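Aromatic amino acid aminotransferase I (Candida albicans WO-1, PDB 6HNU) probably transfers the amino group of aromatic L-amino acids to 2-oxoglutarate, giving an aromatic oxo-acid and L-glutamate, with pyridoxal 5'-phosphate as cofactor. Local coordinates at residues Asp11-Leu15 and Tyr239-Ile243; Leu15-Ser20 and Arg150-Ser154. One frame throughout, in Å; residues are numbered along the deposited sequence.

Contact 1. Residues Asp11-Leu15 and Tyr239-Ile243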
loop_
_atom_site.group_PDB
_atom_site.type_symbol
_atom_site.label_atom_id
_atom_site.label_comp_id
_atom_site.label_asym_id
_atom_site.label_seq_id
_atom_site.Cartn_x
_atom_site.Cartn_y
_atom_site.Cartn_z
ATOM N N ASP B 11 -23.062 6.078 17.487
ATOM C CA ASP B 11 -23.125 6.281 16.024
ATOM C C ASP B 11 -22.276 7.504 15.693
ATOM O O ASP B 11 -22.679 8.624 16.042
ATOM C CB ASP B 11 -24.570 6.468 15.559
ATOM C CG ASP B 11 -24.659 6.481 14.050
ATOM O OD1 ASP B 11 -23.732 7.015 13.412
ATOM O OD2 ASP B 11 -25.652 5.949 13.533
ATOM N N LEU B 12 -21.137 7.313 15.033
ATOM C CA LEU B 12 -20.238 8.443 14.705
ATOM C C LEU B 12 -20.167 8.617 13.192
ATOM O O LEU B 12 -19.202 9.238 12.696
ATOM C CB LEU B 12 -18.869 8.172 15.339
ATOM C CG LEU B 12 -18.866 8.083 16.867
ATOM C CD1 LEU B 12 -17.460 7.826 17.406
ATOM C CD2 LEU B 12 -19.422 9.346 17.500
ATOM N N THR B 13 -21.150 8.115 12.446
ATOM C CA THR B 13 -21.052 8.177 10.963
ATOM C C THR B 13 -21.115 9.654 10.549
ATOM O O THR B 13 -20.507 9.992 9.544
ATOM C CB THR B 13 -22.011 7.197 10.272
ATOM O OG1 THR B 13 -23.309 7.526 10.720
ATOM C CG2 THR B 13 -21.701 5.737 10.551
ATOM N N HIS B 14 -21.641 10.557 11.380
ATOM C CA HIS B 14 -21.619 12.017 11.099
ATOM C C HIS B 14 -20.174 12.571 11.100
ATOM O O HIS B 14 -19.945 13.699 10.614
ATOM C CB HIS B 14 -22.550 12.765 12.078
ATOM C CG HIS B 14 -22.120 12.670 13.510
ATOM N ND1 HIS B 14 -22.372 11.558 14.282
ATOM C CD2 HIS B 14 -21.441 13.520 14.295
ATOM C CE1 HIS B 14 -21.895 11.748 15.498
ATOM N NE2 HIS B 14 -21.299 12.935 15.525
ATOM N N LEU B 15 -19.178 11.834 11.581
ATOM C CA LEU B 15 -17.782 12.366 11.584
ATOM C C LEU B 15 -17.031 11.917 10.324
ATOM O O LEU B 15 -15.916 12.443 10.064
ATOM C CB LEU B 15 -17.090 11.923 12.876
ATOM C CG LEU B 15 -17.705 12.531 14.135
ATOM C CD1 LEU B 15 -16.916 12.099 15.361
ATOM C CD2 LEU B 15 -17.785 14.056 14.019
ATOM N N TYR B 239 -16.618 17.251 23.352
ATOM C CA TYR B 239 -16.692 18.085 22.136
ATOM C C TYR B 239 -16.961 17.216 20.902
ATOM O O TYR B 239 -17.048 17.768 19.824
ATOM C CB TYR B 239 -15.440 18.937 22.021
ATOM C CG TYR B 239 -15.341 19.928 23.137
ATOM C CD1 TYR B 239 -16.121 21.083 23.109
ATOM C CD2 TYR B 239 -14.560 19.678 24.248
ATOM C CE1 TYR B 239 -16.043 22.014 24.128
ATOM C CE2 TYR B 239 -14.494 20.577 25.297
ATOM C CZ TYR B 239 -15.235 21.763 25.227
ATOM O OH TYR B 239 -15.184 22.662 26.250
ATOM N N ASP B 240 -17.096 15.902 21.075
ATOM C CA ASP B 240 -17.444 14.963 19.972
ATOM C C ASP B 240 -16.454 15.043 18.805
ATOM O O ASP B 240 -16.858 15.307 17.678
ATOM C CB ASP B 240 -18.884 15.187 19.510
ATOM C CG ASP B 240 -19.361 14.109 18.560
ATOM O OD1 ASP B 240 -18.831 12.978 18.642
ATOM O OD2 ASP B 240 -20.228 14.434 17.717
ATOM N N PHE B 241 -15.192 14.678 19.042
ATOM C CA PHE B 241 -14.189 14.449 17.983
ATOM C C PHE B 241 -13.579 13.071 18.267
ATOM O O PHE B 241 -13.707 12.574 19.408
ATOM C CB PHE B 241 -13.186 15.605 17.849
ATOM C CG PHE B 241 -12.377 15.939 19.080
ATOM C CD1 PHE B 241 -11.277 15.171 19.452
ATOM C CD2 PHE B 241 -12.694 17.038 19.857
ATOM C CE1 PHE B 241 -10.582 15.467 20.613
ATOM C CE2 PHE B 241 -11.965 17.361 20.990
ATOM C CZ PHE B 241 -10.902 16.581 21.356
ATOM N N LEU B 242 -12.976 12.456 17.253
ATOM C CA LEU B 242 -12.310 11.138 17.415
ATOM C C LEU B 242 -10.907 11.313 17.980
ATOM O O LEU B 242 -10.309 12.397 17.908
ATOM C CB LEU B 242 -12.232 10.407 16.070
ATOM C CG LEU B 242 -13.537 10.296 15.294
ATOM C CD1 LEU B 242 -13.279 9.896 13.871
ATOM C CD2 LEU B 242 -14.480 9.337 15.960
ATOM N N ILE B 243 -10.336 10.221 18.465
ATOM C CA ILE B 243 -8.898 10.216 18.817
ATOM C C ILE B 243 -8.252 9.172 17.928
ATOM O O ILE B 243 -8.725 8.013 17.928
ATOM C CB ILE B 243 -8.652 9.942 20.315
ATOM C CG1 ILE B 243 -9.153 11.074 21.210
ATOM C CG2 ILE B 243 -7.187 9.621 20.572
ATOM C CD1 ILE B 243 -9.216 10.701 22.675
#
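The imidazole of H14 meets the carboxylate of D240 edge-on: D240 OD2 lies close to the ring plane, and the two flat groups are turned 46° against each other. At the edge of the same ring, also in its plane, sits the backbone oxygen of D11. H14 NE2 donates to the syn lone pair of D240 OD2 over 2.9 Å, and the N-H...O angle of 166° makes the bond nearly straight. The ring can extend toward D240 because CG of H14 stands between its own backbone N and carbonyl carbon (chi1 64°), while the carboxylate of D240 reaches back with CG anti to the backbone N.

Next to this polar pair, L12, L15 and L242 pack together. L242 CD2 touches L12 CD1 at 3.6 Å and L15 CD1 at 3.7 Å, the L242 side chain running alongside those of L12 and L15 but pointing the other way. Leucine suits such buried apolar places, and L12 uses its fork: CD1 meets L242 while CD2 lies against D240 OD1.

D11 shapes the incoming loop through an Asx turn. Its OD1 accepts from T13 N at 3.0 Å and from T13 OG1 at 2.8 Å, leading into the 3-10 turn 13-15 that carries H14 and L15.

D240 follows helix 226-239 with positive phi, just before strand 242-246. Its OD1 forms a salt bridge with R291, so both carboxylate oxygens are held and the group's rotation is fixed. R291 would help keep D240 ionised; the carboxylate would tend to favour a protonated H14, though the nearby arginine would temper this.

Contact 2. Residues Leu15-Ser20 and Arg150-Ser154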
loop_
_atom_site.group_PDB
_atom_site.type_symbol
_atom_site.label_atom_id
_atom_site.label_comp_id
_atom_site.label_asym_id
_atom_site.label_seq_id
_atom_site.Cartn_x
_atom_site.Cartn_y
_atom_site.Cartn_z
ATOM N N LEU B 15 -19.178 11.834 11.581
ATOM C CA LEU B 15 -17.782 12.366 11.584
ATOM C C LEU B 15 -17.031 11.917 10.324
ATOM O O LEU B 15 -15.916 12.443 10.064
ATOM C CB LEU B 15 -17.090 11.923 12.876
ATOM C CG LEU B 15 -17.705 12.531 14.135
ATOM C CD1 LEU B 15 -16.916 12.099 15.361
ATOM C CD2 LEU B 15 -17.785 14.056 14.019
ATOM N N LEU B 16 -17.607 10.990 9.544
ATOM C CA LEU B 16 -17.035 10.639 8.218
ATOM C C LEU B 16 -17.083 11.867 7.308
ATOM O O LEU B 16 -18.049 12.640 7.396
ATOM C CB LEU B 16 -17.825 9.495 7.587
ATOM C CG LEU B 16 -17.757 8.158 8.300
ATOM C CD1 LEU B 16 -18.844 7.242 7.779
ATOM C CD2 LEU B 16 -16.373 7.488 8.152
ATOM N N SER B 17 -16.070 12.033 6.465
ATOM C CA SER B 17 -16.076 12.972 5.327
ATOM C C SER B 17 -17.232 12.581 4.379
ATOM O O SER B 17 -17.571 11.356 4.277
ATOM C CB SER B 17 -14.752 12.967 4.629
ATOM O OG SER B 17 -14.657 11.886 3.725
ATOM N N ASN B 18 -17.828 13.569 3.719
ATOM C CA ASN B 18 -18.824 13.382 2.633
ATOM C C ASN B 18 -18.273 12.372 1.613
ATOM O O ASN B 18 -19.018 11.435 1.251
ATOM C CB ASN B 18 -19.197 14.735 2.012
ATOM C CG ASN B 18 -20.058 15.571 2.938
ATOM O OD1 ASN B 18 -20.510 15.094 3.980
ATOM N ND2 ASN B 18 -20.287 16.824 2.577
ATOM N N GLU B 19 -16.986 12.464 1.277
ATOM C CA GLU B 19 -16.350 11.639 0.217
ATOM C C GLU B 19 -16.312 10.168 0.667
ATOM O O GLU B 19 -16.602 9.258 -0.143
ATOM C CB GLU B 19 -14.978 12.232 -0.112
ATOM C CG GLU B 19 -15.042 13.677 -0.644
ATOM C CD GLU B 19 -15.079 14.813 0.379
ATOM O OE1 GLU B 19 -15.103 14.534 1.580
ATOM O OE2 GLU B 19 -15.050 15.980 -0.032
ATOM N N SER B 20 -16.004 9.917 1.936
ATOM C CA SER B 20 -15.934 8.547 2.501
ATOM C C SER B 20 -17.343 7.942 2.454
ATOM O O SER B 20 -17.507 6.780 2.010
ATOM C CB SER B 20 -15.382 8.583 3.887
ATOM O OG SER B 20 -15.287 7.300 4.442
ATOM N N ARG B 150 -8.204 10.350 4.781
ATOM C CA ARG B 150 -9.162 10.260 3.637
ATOM C C ARG B 150 -10.571 9.871 4.087
ATOM O O ARG B 150 -11.504 10.142 3.301
ATOM C CB ARG B 150 -8.639 9.329 2.540
ATOM C CG ARG B 150 -7.336 9.807 1.931
ATOM C CD ARG B 150 -6.648 8.761 1.069
ATOM N NE ARG B 150 -7.241 8.749 -0.248
ATOM C CZ ARG B 150 -6.866 7.966 -1.263
ATOM N NH1 ARG B 150 -7.454 8.111 -2.424
ATOM N NH2 ARG B 150 -5.911 7.060 -1.117
ATOM N N THR B 151 -10.712 9.207 5.232
ATOM C CA THR B 151 -11.979 8.688 5.791
ATOM C C THR B 151 -12.688 9.798 6.583
ATOM O O THR B 151 -13.906 9.899 6.444
ATOM C CB THR B 151 -11.686 7.453 6.639
ATOM O OG1 THR B 151 -11.080 6.512 5.747
ATOM C CG2 THR B 151 -12.904 6.898 7.339
ATOM N N PHE B 152 -11.955 10.636 7.339
ATOM C CA PHE B 152 -12.586 11.583 8.302
ATOM C C PHE B 152 -12.428 13.054 7.896
ATOM O O PHE B 152 -13.036 13.880 8.563
ATOM C CB PHE B 152 -12.036 11.348 9.698
ATOM C CG PHE B 152 -12.350 9.982 10.233
ATOM C CD1 PHE B 152 -13.655 9.598 10.466
ATOM C CD2 PHE B 152 -11.344 9.060 10.452
ATOM C CE1 PHE B 152 -13.954 8.342 10.979
ATOM C CE2 PHE B 152 -11.644 7.797 10.928
ATOM C CZ PHE B 152 -12.944 7.436 11.187
ATOM N N CYS B 153 -11.694 13.370 6.848
ATOM C CA CYS B 153 -11.343 14.776 6.506
ATOM C C CYS B 153 -11.594 15.099 5.038
ATOM O O CYS B 153 -11.186 14.309 4.181
ATOM C CB CYS B 153 -9.878 15.034 6.818
ATOM S SG CYS B 153 -9.484 14.787 8.572
ATOM N N SER B 154 -12.236 16.257 4.783
ATOM C CA SER B 154 -12.320 16.930 3.469
ATOM C C SER B 154 -11.311 18.081 3.501
ATOM O O SER B 154 -10.946 18.532 4.637
ATOM C CB SER B 154 -13.738 17.406 3.169
ATOM O OG SER B 154 -14.748 16.410 3.474
HETATM O O HOH W 1 -12.284 12.474 2.465
HETATM O O HOH W 2 -16.981 16.286 4.709
HETATM O O HOH W 3 -12.987 5.830 3.703
#
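Direct hydrogen bonds join L15-S20 to R150-S154 at two points. S17 N donates to T151 O at 3.0 Å, approaching 20° out of the carbonyl plane. Farther along, S154 OG gives its proton to the syn lone pair of E19 OE1 at 2.7 Å; glutamate is long enough to bend at chi2 (85°) and bring its carboxylate back to the serine.

Capping and water form a second layer. S17 is the N-cap of helix 18-22, its OG accepting from S20 N at 3.0 Å, a role that suits serine's short hydroxyl. The same OG donates to water 1, which in turn donates to R150 O and C153 O, thereby satisfying carbonyls at and just past the end of helix 141-152. Water 2 accepts from N18 N and donates to S154 OG, while water 3 links S20 OG to T151 OG1, whose hydroxyl also bonds S147 O.

Apolar contacts involve L16, T151 and F152. L16 CD2 lies 3.6 Å from T151 CG2, the two side chains pointing the same way, and 3.8 Å from F152 CE1. Buried F152 offers a broad flat face, over whose centre that threonine methyl stands. A polar atom, L15 O, lies in the ring plane at its edge.

The start of helix 18-22 thus rests on the C-terminal end of helix 141-152. Toward the dimer interface, R150 forms a salt bridge with D146 of the second subunit. Helix 315-327 adds L317 beside L16 and Y321 beside F152, and F152 also touches F209 of strand 209-212 and L242 of strand 242-246.

Overall arrangement
Contacts 1 and 2 are consecutive attachments of the N-terminal segment to the domain of the large mixed sheet, with centres about 11 Å apart. L15 belongs to both, and the two touch directly where L242 CD1 meets F152 CE1 at 3.4 Å. K208 adds a polar link, its NZ bonding the backbone oxygens of both L15 and F152. Contact 1 reaches the start of strand 242-246, which runs on to the cofactor-pocket residue D246; contact 2 reaches the far end of helix 141-152, whose first residues, N141 and T142, bind pyridoxal 5'-phosphate. Contact 1 lies away from the known sites; in contact 2 the R150 side chain is about 13 Å from the bound cofactor.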